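PDB 5GHG: aminotransferase class-III from Ochrobactrum anthropi, which probably transfers amino groups between amine donors and carbonyl acceptors as an omega-transaminase, using a pyridoxal phosphate cofactor held here in its pyridoxamine form. Local coordinates for residues 143-148 / 205-210; 147-152 / 232-237; 225-230 / 274-279; 243-248 / 253-258. The protein carries 1 engineered substitution. All blocks are in the same frame, centred on the assembly; numbering follows the deposited sequence.

Strand 143-147 is where contacts 1 and 2 both start. Contact 1 joins it to helix 196-214, closing a loop of 56 residues. Contact 2 leaves from the end of the same strand, spans 79 residues and reaches the loop before helix 240-250. Contact 3 opens at 225-230, between the two segments of contact 2, and closes beyond them at 274-279, so these two cross. Contact 4, the tight step from helix 240-250 to strand 254-258, falls wholly within the span of contact 3. Contacts 1 and 4 pack neighbouring helices on the same seven-stranded sheet; contacts 2, 3 and 4 each include residues of the PMP pocket.

Contact 1: 143-148 / 205-210; sequences KIISRK and DELEQL
Strand 143-147 and the helical segment 205-210 come closest at Ile145 and Leu207, whose CA atoms stand 8.9 Å apart, so the backbones are spaced by a layer of side chains with no hydrogen bond crossing between them. That layer is a small, purely apolar triangle. Ile145 points from the strand toward the helix and supplies both of its outer carbons. Its CG2 lies anti to the backbone N, while CG1 sits beside that N (chi1 -61°) and carries CD1 outward on an extended branch. Ile145 CD1 meets Leu207 CD1 at 4.0 Å, the two side chains crossing obliquely. The same Leu207 CD1 also lies 4.2 Å from Ile145 CG2, so a single leucine methyl spans both ends of the isoleucine. From the next turn of the helix Leu210 reaches straight out, tip to tip, placing its CD2 at 4.1 Å from Ile145 CG2. Both leucines have nearly the same torsions, and being three residues apart they present themselves on one flank of the helix, where the isoleucine end faces both of them. Every one of these distances is ordinary van der Waals spacing, without sign of strain.

Around this triangle, Ile145 also packs on Ile219 and Phe222 of strand 219-224 and on Thr181 of strand 178-181, the strands flanking its own in the sheet. Leu207 turns in addition against Val244 and Val247, so helix 196-214 rests at once on the sheet and on helix 240-250.

Contact 2: 147-152 / 232-237; sequences RKRGYH and GVVVPP. With PMP (4'-deoxy-4'-aminopyridoxal-5'-phosphate), chain C.
Arg149 and Gly232 bring two irregular loops to their closest backbone approach, 8.0 Å between CA atoms. The first opens with a type II beta turn from Arg147 to Gly150, with Arg149 at positive phi (72°); in the second, Val233 and Val234 both face Met228 as a G1 beta bulge. The Arg149 chain bends at its third torsion (chi3 69°), which brings the guanidinium up against Val234. CG2 of Val234 lies over one face of that group, 3.4 Å above its plane and offset toward the rim, 3.5 Å from Arg149 NH1. Gly232 CA is at the guanidinium edge, 4.4 Å from Arg149 NH1. The Arg149 N-H groups have partners outside the two loops, NH1 on Gly231 O and NH2 on His185 ND1.

Farther along, Tyr151 belongs to the PMP pocket. Its ring has the cofactor's C3 at its edge, in plane, and Tyr151 CE1 comes within 3.1 Å of PMP N4A by an oblique approach, while its OH is hydrogen-bonded to that of Tyr20. Cut back to alanine, this position would lose the ring beside N4A, and the amine end would probably be less confined and the Tyr20 hydroxyl left without this partner.

Arg149 thus offers a flat face to a methyl, while NH1 and NH2 bond to a carbonyl oxygen and an imidazole nitrogen.

Contact 3: 225-230 / 274-279; sequences EPVMGA and QTFDMK. With PMP (4'-deoxy-4'-aminopyridoxal-5'-phosphate), chain C.
Phe276 and Met278 pack against Pro226 and Val227 just where helix 272-275 ends in a Schellman motif. Gln274, in its last turn, gives its carbonyl O to Asp277 N at 3.3 Å. Phe276, the first residue to leave helical angles, packs on both Pro226 and Val227: its CE2 is only 3.4 Å from Val227 CG2, a close fit in which the two side chains cross at about a right angle. Pro226 O lies over one face of the same ring, offset toward the rim, and Pro226 CB is 3.9 Å from Phe276 CD2. Asp277, at positive phi, is the C-prime residue that turns the chain. Met278 follows, bent at its last torsion (chi3 66°), with SD 3.8 Å from both Pro226 CB and Pro226 CG.

Across this proline, the loop 225-230 carries Glu225 on into the PMP pocket. Glu225 OE2 accepts Gly229 N at 3.0 Å, nearly straight (170°) but from above the carboxylate plane, while OE1 takes Tyr151 N. A leucine in place of Glu225 would probably leave both of those amides without their acceptor and the loop less fixed. Glu225 OE2 also sits 3.3 Å from PMP C2A, the cofactor's ring methyl.

Contact 4: 243-248 / 253-258; sequences KVQAVL and ILLIAD. With PMP (4'-deoxy-4'-aminopyridoxal-5'-phosphate), chain C.
The amide of Gln245 is the flat group that meets the strand: Leu255 CD2 comes to it at a slant, 3.7 Å from Gln245 OE1 and displaced to one side of the amide plane. Both polar atoms of this amide are hydrogen-bonded, OE1 to Lys279 N and NE2 to the carbonyl oxygens of Asp277 and Trp241, which fixes its rotation while the methyl packs beside it. At the far end of the strand the other flat group, the Asp258 carboxylate, has its OD2 2.8 Å from the pyridine N1 of PMP; His152 ND1 and Asn122 ND2 are both hydrogen-bonded to that same OD2, and Val260 N to OD1.

Helix 240-250 and strand 254-258 are the second half of a right-handed beta-alpha-beta crossover that starts from strand 219-224, and Asp258 has the place of the aspartate that faces the cofactor's ring nitrogen in fold type I aminotransferases.

Leu248 fills the angle between the helix and the strand. With CG beside the backbone N (chi1 -61°), it turns its fork to the strand, Leu248 CD1 on Leu255 CD1 and Leu248 CD2 on Ile253 CG2, each at 4.0 Å. Both neighbours are crossed at about a right angle. The turn is closed by a backbone bond from Ile253 N to Leu248 O, 3.1 Å long and essentially straight at the hydrogen (179°), with the donor tilted 32° from the carbonyl plane.

Contact 1: 143-148 / 205-210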
# COMPACT_ATOMS: atom_id res chain seq x y z
N LYS B 143 -3.50 -15.76 -17.22
CA LYS B 143 -2.46 -16.30 -16.35
C LYS B 143 -1.21 -15.42 -16.43
O LYS B 143 -0.87 -14.87 -17.48
CB LYS B 143 -2.13 -17.74 -16.75
CG LYS B 143 -3.31 -18.73 -16.54
CD LYS B 143 -3.02 -20.09 -17.16
CE LYS B 143 -4.21 -21.03 -17.14
NZ LYS B 143 -3.98 -22.19 -18.06
N ILE B 144 -0.52 -15.31 -15.30
CA ILE B 144 0.70 -14.54 -15.20
C ILE B 144 1.79 -15.50 -14.78
O ILE B 144 1.62 -16.22 -13.79
CB ILE B 144 0.60 -13.39 -14.17
CG1 ILE B 144 -0.71 -12.59 -14.33
CG2 ILE B 144 1.87 -12.52 -14.20
CD1 ILE B 144 -0.77 -11.73 -15.52
N ILE B 145 2.91 -15.48 -15.49
CA ILE B 145 4.05 -16.30 -15.14
C ILE B 145 5.06 -15.43 -14.39
O ILE B 145 5.52 -14.42 -14.91
CB ILE B 145 4.70 -16.93 -16.39
CG1 ILE B 145 3.68 -17.82 -17.10
CG2 ILE B 145 5.92 -17.76 -16.00
CD1 ILE B 145 4.17 -18.34 -18.44
N SER B 146 5.42 -15.86 -13.18
CA SER B 146 6.47 -15.28 -12.36
C SER B 146 7.57 -16.31 -12.20
O SER B 146 7.53 -17.38 -12.81
CB SER B 146 5.89 -14.85 -11.00
OG SER B 146 6.81 -13.99 -10.36
N ARG B 147 8.52 -16.02 -11.34
CA ARG B 147 9.66 -16.93 -11.17
C ARG B 147 9.90 -17.26 -9.71
O ARG B 147 9.70 -16.41 -8.83
CB ARG B 147 10.93 -16.32 -11.77
CG ARG B 147 10.81 -16.03 -13.23
CD ARG B 147 12.04 -15.35 -13.75
NE ARG B 147 12.26 -14.06 -13.11
CZ ARG B 147 13.26 -13.24 -13.43
NH1 ARG B 147 14.10 -13.60 -14.39
NH2 ARG B 147 13.44 -12.09 -12.79
N LYS B 148 10.34 -18.48 -9.46
CA LYS B 148 10.81 -18.84 -8.13
C LYS B 148 11.90 -17.86 -7.68
O LYS B 148 12.80 -17.51 -8.44
CB LYS B 148 11.35 -20.27 -8.13
CG LYS B 148 10.24 -21.31 -8.20
CD LYS B 148 10.85 -22.72 -8.17
CE LYS B 148 9.80 -23.81 -8.30
NZ LYS B 148 10.44 -25.14 -8.00
N ASP B 205 13.65 -23.01 -22.54
CA ASP B 205 12.91 -24.21 -22.96
C ASP B 205 11.87 -24.61 -21.92
O ASP B 205 10.75 -24.99 -22.27
CB ASP B 205 13.86 -25.38 -23.18
CG ASP B 205 14.70 -25.23 -24.43
OD1 ASP B 205 14.42 -24.33 -25.25
OD2 ASP B 205 15.67 -26.01 -24.58
N GLU B 206 12.22 -24.56 -20.64
CA GLU B 206 11.27 -24.87 -19.60
C GLU B 206 10.14 -23.84 -19.56
O GLU B 206 8.98 -24.19 -19.31
CB GLU B 206 11.98 -24.95 -18.24
CG GLU B 206 12.90 -26.18 -18.17
CD GLU B 206 13.75 -26.22 -16.90
OE1 GLU B 206 14.47 -27.23 -16.71
OE2 GLU B 206 13.70 -25.23 -16.12
N LEU B 207 10.46 -22.57 -19.82
CA LEU B 207 9.41 -21.56 -19.95
C LEU B 207 8.47 -21.90 -21.11
O LEU B 207 7.24 -21.85 -20.96
CB LEU B 207 10.04 -20.18 -20.16
CG LEU B 207 9.09 -19.03 -20.52
CD1 LEU B 207 8.03 -18.82 -19.42
CD2 LEU B 207 9.88 -17.77 -20.74
N GLU B 208 9.02 -22.25 -22.26
CA GLU B 208 8.17 -22.58 -23.41
C GLU B 208 7.35 -23.83 -23.14
O GLU B 208 6.17 -23.90 -23.53
CB GLU B 208 9.00 -22.73 -24.67
CG GLU B 208 8.17 -23.11 -25.91
CD GLU B 208 8.93 -22.86 -27.21
OE1 GLU B 208 10.18 -22.93 -27.20
OE2 GLU B 208 8.28 -22.60 -28.24
N GLN B 209 7.93 -24.81 -22.44
CA GLN B 209 7.18 -26.01 -22.08
C GLN B 209 6.02 -25.69 -21.16
O GLN B 209 4.93 -26.27 -21.28
CB GLN B 209 8.10 -27.05 -21.42
CG GLN B 209 9.09 -27.66 -22.40
CD GLN B 209 10.25 -28.34 -21.68
OE1 GLN B 209 10.13 -28.78 -20.53
NE2 GLN B 209 11.37 -28.43 -22.35
N LEU B 210 6.22 -24.78 -20.21
CA LEU B 210 5.13 -24.33 -19.35
C LEU B 210 4.03 -23.65 -20.18
O LEU B 210 2.83 -23.95 -20.01
CB LEU B 210 5.65 -23.38 -18.27
CG LEU B 210 4.62 -22.80 -17.30
CD1 LEU B 210 3.87 -23.87 -16.55
CD2 LEU B 210 5.27 -21.84 -16.30

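Contact 2: 147-152 / 232-237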
# COMPACT_ATOMS: atom_id res chain seq x y z
N ARG B 147 8.52 -16.02 -11.34
CA ARG B 147 9.66 -16.93 -11.17
C ARG B 147 9.90 -17.26 -9.71
O ARG B 147 9.70 -16.41 -8.83
CB ARG B 147 10.93 -16.32 -11.77
CG ARG B 147 10.81 -16.03 -13.23
CD ARG B 147 12.04 -15.35 -13.75
NE ARG B 147 12.26 -14.06 -13.11
CZ ARG B 147 13.26 -13.24 -13.43
NH1 ARG B 147 14.10 -13.60 -14.39
NH2 ARG B 147 13.44 -12.09 -12.79
N LYS B 148 10.34 -18.48 -9.46
CA LYS B 148 10.81 -18.84 -8.13
C LYS B 148 11.90 -17.86 -7.68
O LYS B 148 12.80 -17.51 -8.44
CB LYS B 148 11.35 -20.27 -8.13
CG LYS B 148 10.24 -21.31 -8.20
CD LYS B 148 10.85 -22.72 -8.17
CE LYS B 148 9.80 -23.81 -8.30
NZ LYS B 148 10.44 -25.14 -8.00
N ARG B 149 11.79 -17.42 -6.44
CA ARG B 149 12.71 -16.46 -5.81
C ARG B 149 12.54 -15.04 -6.35
O ARG B 149 13.24 -14.14 -5.89
CB ARG B 149 14.18 -16.90 -5.93
CG ARG B 149 14.49 -18.12 -5.05
CD ARG B 149 15.91 -18.69 -5.25
NE ARG B 149 16.95 -17.78 -4.75
CZ ARG B 149 18.26 -17.93 -4.97
NH1 ARG B 149 19.13 -17.06 -4.48
NH2 ARG B 149 18.71 -18.97 -5.67
N GLY B 150 11.62 -14.80 -7.28
CA GLY B 150 11.25 -13.44 -7.60
C GLY B 150 10.53 -12.77 -6.44
O GLY B 150 9.96 -13.42 -5.57
N TYR B 151 10.56 -11.45 -6.42
CA TYR B 151 9.88 -10.70 -5.36
C TYR B 151 9.15 -9.52 -5.97
O TYR B 151 9.76 -8.68 -6.63
CB TYR B 151 10.85 -10.21 -4.29
CG TYR B 151 10.15 -9.59 -3.11
CD1 TYR B 151 9.80 -8.24 -3.12
CD2 TYR B 151 9.79 -10.35 -2.01
CE1 TYR B 151 9.13 -7.66 -2.04
CE2 TYR B 151 9.13 -9.78 -0.93
CZ TYR B 151 8.79 -8.45 -0.96
OH TYR B 151 8.14 -7.89 0.12
N HIS B 152 7.85 -9.45 -5.72
CA HIS B 152 7.01 -8.48 -6.39
C HIS B 152 6.04 -7.79 -5.45
O HIS B 152 5.17 -7.04 -5.91
CB HIS B 152 6.28 -9.16 -7.55
CG HIS B 152 7.21 -9.80 -8.52
ND1 HIS B 152 8.01 -9.07 -9.37
CD2 HIS B 152 7.49 -11.10 -8.76
CE1 HIS B 152 8.75 -9.90 -10.09
NE2 HIS B 152 8.45 -11.13 -9.74
N GLY B 232 17.95 -12.60 -3.41
CA GLY B 232 19.35 -12.86 -3.17
C GLY B 232 20.31 -12.27 -4.20
O GLY B 232 21.42 -12.80 -4.39
N VAL B 233 19.92 -11.17 -4.84
CA VAL B 233 20.75 -10.54 -5.86
C VAL B 233 21.14 -11.59 -6.91
O VAL B 233 22.33 -11.87 -7.11
CB VAL B 233 22.00 -9.86 -5.27
CG1 VAL B 233 22.72 -9.02 -6.32
CG2 VAL B 233 21.63 -8.99 -4.10
N VAL B 234 20.14 -12.18 -7.56
CA VAL B 234 20.39 -13.20 -8.58
C VAL B 234 20.55 -12.53 -9.93
O VAL B 234 19.61 -11.94 -10.45
CB VAL B 234 19.28 -14.26 -8.61
CG1 VAL B 234 19.54 -15.25 -9.73
CG2 VAL B 234 19.19 -15.01 -7.27
N VAL B 235 21.75 -12.59 -10.48
CA VAL B 235 22.03 -12.06 -11.82
C VAL B 235 21.77 -13.20 -12.79
O VAL B 235 22.29 -14.31 -12.60
CB VAL B 235 23.47 -11.53 -11.93
CG1 VAL B 235 23.73 -10.96 -13.30
CG2 VAL B 235 23.75 -10.49 -10.83
N PRO B 236 20.95 -12.99 -13.82
CA PRO B 236 20.62 -14.09 -14.73
C PRO B 236 21.82 -14.43 -15.59
O PRO B 236 22.71 -13.60 -15.78
CB PRO B 236 19.47 -13.53 -15.57
CG PRO B 236 19.73 -12.03 -15.59
CD PRO B 236 20.33 -11.72 -14.22
N PRO B 237 21.88 -15.65 -16.12
CA PRO B 237 23.02 -16.01 -16.96
C PRO B 237 23.00 -15.22 -18.26
O PRO B 237 21.98 -14.68 -18.69
CB PRO B 237 22.82 -17.52 -17.19
CG PRO B 237 21.37 -17.73 -17.03
CD PRO B 237 20.90 -16.74 -16.01
N1 PMP C . 8.99 -5.41 -6.59
C2 PMP C . 10.28 -5.49 -6.17
C2A PMP C . 11.33 -5.95 -7.15
C3 PMP C . 10.65 -5.20 -4.84
O3 PMP C . 11.96 -5.39 -4.47
C4 PMP C . 9.66 -4.75 -3.92
C4A PMP C . 9.96 -4.33 -2.50
N4A PMP C . 10.94 -5.14 -1.82
C5 PMP C . 8.32 -4.65 -4.40
C6 PMP C . 8.03 -4.92 -5.73
C5A PMP C . 7.18 -4.24 -3.52
O4P PMP C . 7.31 -2.86 -3.17
P PMP C . 6.61 -2.33 -1.78
O1P PMP C . 5.20 -2.79 -1.75
O2P PMP C . 6.75 -0.82 -1.87
O3P PMP C . 7.37 -2.91 -0.61

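Contact 3: 225-230 / 274-279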
# COMPACT_ATOMS: atom_id res chain seq x y z
N GLU B 225 12.04 -9.18 -12.48
CA GLU B 225 13.08 -8.21 -12.20
C GLU B 225 14.27 -8.46 -13.12
O GLU B 225 14.65 -9.62 -13.33
CB GLU B 225 13.54 -8.32 -10.75
CG GLU B 225 12.42 -8.34 -9.72
CD GLU B 225 12.82 -9.12 -8.46
OE1 GLU B 225 12.50 -10.33 -8.38
OE2 GLU B 225 13.46 -8.50 -7.57
N PRO B 226 14.90 -7.41 -13.65
CA PRO B 226 16.14 -7.64 -14.42
C PRO B 226 17.16 -8.43 -13.61
O PRO B 226 17.73 -9.42 -14.08
CB PRO B 226 16.61 -6.23 -14.78
CG PRO B 226 15.34 -5.41 -14.80
CD PRO B 226 14.49 -6.00 -13.69
N VAL B 227 17.39 -7.99 -12.37
CA VAL B 227 18.17 -8.71 -11.36
C VAL B 227 17.25 -8.90 -10.16
O VAL B 227 16.63 -7.95 -9.69
CB VAL B 227 19.42 -7.88 -10.94
CG1 VAL B 227 20.10 -8.53 -9.75
CG2 VAL B 227 20.39 -7.73 -12.10
N MET B 228 17.18 -10.13 -9.64
CA MET B 228 16.31 -10.40 -8.50
C MET B 228 16.94 -9.84 -7.23
O MET B 228 18.05 -10.23 -6.87
CB MET B 228 16.07 -11.89 -8.34
CG MET B 228 15.19 -12.50 -9.40
SD MET B 228 15.18 -14.31 -9.27
CE MET B 228 13.79 -14.70 -10.32
N GLY B 229 16.24 -8.93 -6.55
CA GLY B 229 16.79 -8.32 -5.36
C GLY B 229 16.59 -9.14 -4.11
O GLY B 229 17.51 -9.83 -3.64
N ALA B 230 15.36 -9.10 -3.58
CA ALA B 230 15.04 -9.78 -2.33
C ALA B 230 15.33 -11.27 -2.39
O ALA B 230 15.57 -11.90 -1.35
CB ALA B 230 13.57 -9.55 -1.95
N GLN B 274 17.78 -1.58 -19.59
CA GLN B 274 18.85 -1.21 -20.53
C GLN B 274 20.06 -2.10 -20.32
O GLN B 274 20.64 -2.59 -21.30
CB GLN B 274 19.22 0.26 -20.37
CG GLN B 274 18.04 1.19 -20.56
CD GLN B 274 18.31 2.61 -20.08
OE1 GLN B 274 18.54 2.85 -18.89
NE2 GLN B 274 18.24 3.57 -21.00
N THR B 275 20.41 -2.36 -19.05
CA THR B 275 21.57 -3.19 -18.76
C THR B 275 21.44 -4.57 -19.38
O THR B 275 22.43 -5.15 -19.84
CB THR B 275 21.78 -3.31 -17.24
OG1 THR B 275 21.94 -2.01 -16.69
CG2 THR B 275 23.02 -4.13 -16.92
N PHE B 276 20.23 -5.13 -19.38
CA PHE B 276 20.01 -6.49 -19.83
C PHE B 276 19.28 -6.58 -21.17
O PHE B 276 18.87 -7.65 -21.57
CB PHE B 276 19.26 -7.27 -18.75
CG PHE B 276 20.11 -7.53 -17.54
CD1 PHE B 276 21.02 -8.59 -17.53
CD2 PHE B 276 20.07 -6.68 -16.45
CE1 PHE B 276 21.83 -8.80 -16.42
CE2 PHE B 276 20.89 -6.91 -15.35
CZ PHE B 276 21.75 -7.96 -15.34
N ASP B 277 19.16 -5.46 -21.88
CA ASP B 277 18.51 -5.40 -23.18
C ASP B 277 17.11 -6.03 -23.15
O ASP B 277 16.76 -6.87 -23.98
CB ASP B 277 19.37 -6.06 -24.27
CG ASP B 277 18.93 -5.65 -25.68
OD1 ASP B 277 18.40 -4.52 -25.85
OD2 ASP B 277 19.08 -6.45 -26.62
N MET B 278 16.32 -5.59 -22.19
CA MET B 278 14.92 -6.00 -22.08
C MET B 278 14.04 -4.94 -22.73
O MET B 278 14.31 -3.74 -22.64
CB MET B 278 14.52 -6.18 -20.62
CG MET B 278 15.23 -7.33 -19.94
SD MET B 278 15.19 -7.21 -18.14
CE MET B 278 13.45 -7.43 -17.80
N LYS B 279 12.96 -5.40 -23.36
CA LYS B 279 12.03 -4.53 -24.08
C LYS B 279 10.64 -4.74 -23.49
O LYS B 279 9.78 -5.36 -24.10
CB LYS B 279 12.05 -4.82 -25.59
CG LYS B 279 13.41 -4.51 -26.20
CD LYS B 279 13.40 -4.61 -27.73
CE LYS B 279 14.74 -4.16 -28.30
NZ LYS B 279 14.94 -4.62 -29.71
N1 PMP C . 8.99 -5.41 -6.59
C2 PMP C . 10.28 -5.49 -6.17
C2A PMP C . 11.33 -5.95 -7.15
C3 PMP C . 10.65 -5.20 -4.84
O3 PMP C . 11.96 -5.39 -4.47
C4 PMP C . 9.66 -4.75 -3.92
C4A PMP C . 9.96 -4.33 -2.50
N4A PMP C . 10.94 -5.14 -1.82
C5 PMP C . 8.32 -4.65 -4.40
C6 PMP C . 8.03 -4.92 -5.73
C5A PMP C . 7.18 -4.24 -3.52
O4P PMP C . 7.31 -2.86 -3.17
P PMP C . 6.61 -2.33 -1.78
O1P PMP C . 5.20 -2.79 -1.75
O2P PMP C . 6.75 -0.82 -1.87
O3P PMP C . 7.37 -2.91 -0.61

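Contact 4: 243-248 / 253-258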
# COMPACT_ATOMS: atom_id res chain seq x y z
N LYS B 243 16.91 -15.05 -24.86
CA LYS B 243 16.18 -16.28 -25.14
C LYS B 243 14.79 -16.26 -24.56
O LYS B 243 13.84 -16.75 -25.19
CB LYS B 243 16.98 -17.48 -24.63
CG LYS B 243 18.35 -17.60 -25.29
CD LYS B 243 19.26 -18.63 -24.62
CE LYS B 243 20.55 -18.83 -25.44
NZ LYS B 243 21.61 -19.55 -24.69
N VAL B 244 14.61 -15.68 -23.36
CA VAL B 244 13.27 -15.58 -22.78
C VAL B 244 12.38 -14.71 -23.67
O VAL B 244 11.22 -15.07 -23.97
CB VAL B 244 13.32 -15.05 -21.34
CG1 VAL B 244 11.92 -14.63 -20.84
CG2 VAL B 244 13.89 -16.12 -20.42
N GLN B 245 12.89 -13.56 -24.11
CA GLN B 245 12.07 -12.65 -24.91
C GLN B 245 11.67 -13.28 -26.25
O GLN B 245 10.55 -13.05 -26.72
CB GLN B 245 12.80 -11.32 -25.11
CG GLN B 245 12.84 -10.47 -23.84
CD GLN B 245 13.58 -9.17 -24.00
OE1 GLN B 245 12.96 -8.12 -24.16
NE2 GLN B 245 14.91 -9.23 -23.95
N ALA B 246 12.54 -14.09 -26.83
CA ALA B 246 12.18 -14.81 -28.05
C ALA B 246 10.97 -15.72 -27.83
O ALA B 246 10.07 -15.77 -28.67
CB ALA B 246 13.37 -15.63 -28.55
N VAL B 247 10.95 -16.44 -26.70
CA VAL B 247 9.80 -17.28 -26.36
C VAL B 247 8.54 -16.43 -26.18
O VAL B 247 7.48 -16.73 -26.75
CB VAL B 247 10.08 -18.11 -25.09
CG1 VAL B 247 8.85 -18.87 -24.65
CG2 VAL B 247 11.25 -19.07 -25.33
N LEU B 248 8.63 -15.38 -25.36
CA LEU B 248 7.46 -14.56 -25.11
C LEU B 248 6.90 -13.99 -26.41
O LEU B 248 5.68 -13.98 -26.61
CB LEU B 248 7.80 -13.42 -24.14
CG LEU B 248 8.30 -13.89 -22.76
CD1 LEU B 248 8.61 -12.66 -21.87
CD2 LEU B 248 7.26 -14.78 -22.08
N ILE B 253 3.03 -12.85 -25.57
CA ILE B 253 2.87 -12.67 -24.13
C ILE B 253 3.51 -11.35 -23.73
O ILE B 253 4.65 -11.06 -24.12
CB ILE B 253 3.49 -13.85 -23.37
CG1 ILE B 253 2.74 -15.15 -23.73
CG2 ILE B 253 3.49 -13.58 -21.85
CD1 ILE B 253 3.49 -16.43 -23.37
N LEU B 254 2.81 -10.55 -22.93
CA LEU B 254 3.36 -9.27 -22.48
C LEU B 254 4.53 -9.47 -21.53
O LEU B 254 4.55 -10.41 -20.72
CB LEU B 254 2.27 -8.45 -21.79
CG LEU B 254 1.02 -8.05 -22.56
CD1 LEU B 254 -0.01 -7.46 -21.63
CD2 LEU B 254 1.40 -7.07 -23.67
N LEU B 255 5.51 -8.58 -21.61
CA LEU B 255 6.65 -8.58 -20.70
C LEU B 255 6.51 -7.42 -19.71
O LEU B 255 6.45 -6.26 -20.11
CB LEU B 255 7.97 -8.44 -21.46
CG LEU B 255 9.21 -8.28 -20.58
CD1 LEU B 255 9.39 -9.48 -19.66
CD2 LEU B 255 10.43 -8.07 -21.45
N ILE B 256 6.47 -7.76 -18.42
CA ILE B 256 6.46 -6.78 -17.34
C ILE B 256 7.86 -6.76 -16.72
O ILE B 256 8.32 -7.78 -16.20
CB ILE B 256 5.43 -7.14 -16.25
CG1 ILE B 256 4.02 -7.28 -16.84
CG2 ILE B 256 5.42 -6.09 -15.13
CD1 ILE B 256 3.08 -8.01 -15.91
N ALA B 257 8.53 -5.61 -16.78
CA ALA B 257 9.80 -5.43 -16.12
C ALA B 257 9.54 -4.79 -14.75
O ALA B 257 9.07 -3.65 -14.67
CB ALA B 257 10.75 -4.57 -16.95
N ASP B 258 9.85 -5.52 -13.69
CA ASP B 258 9.73 -5.00 -12.33
C ASP B 258 11.05 -4.32 -11.97
O ASP B 258 12.01 -4.99 -11.57
CB ASP B 258 9.40 -6.12 -11.35
CG ASP B 258 9.10 -5.59 -9.94
OD1 ASP B 258 9.56 -4.48 -9.63
OD2 ASP B 258 8.40 -6.28 -9.18
N1 PMP C . 8.99 -5.41 -6.59
C2 PMP C . 10.28 -5.49 -6.17
C2A PMP C . 11.33 -5.95 -7.15
C3 PMP C . 10.65 -5.20 -4.84
O3 PMP C . 11.96 -5.39 -4.47
C4 PMP C . 9.66 -4.75 -3.92
C4A PMP C . 9.96 -4.33 -2.50
N4A PMP C . 10.94 -5.14 -1.82
C5 PMP C . 8.32 -4.65 -4.40
C6 PMP C . 8.03 -4.92 -5.73
C5A PMP C . 7.18 -4.24 -3.52
O4P PMP C . 7.31 -2.86 -3.17
P PMP C . 6.61 -2.33 -1.78
O1P PMP C . 5.20 -2.79 -1.75
O2P PMP C . 6.75 -0.82 -1.87
O3P PMP C . 7.37 -2.91 -0.61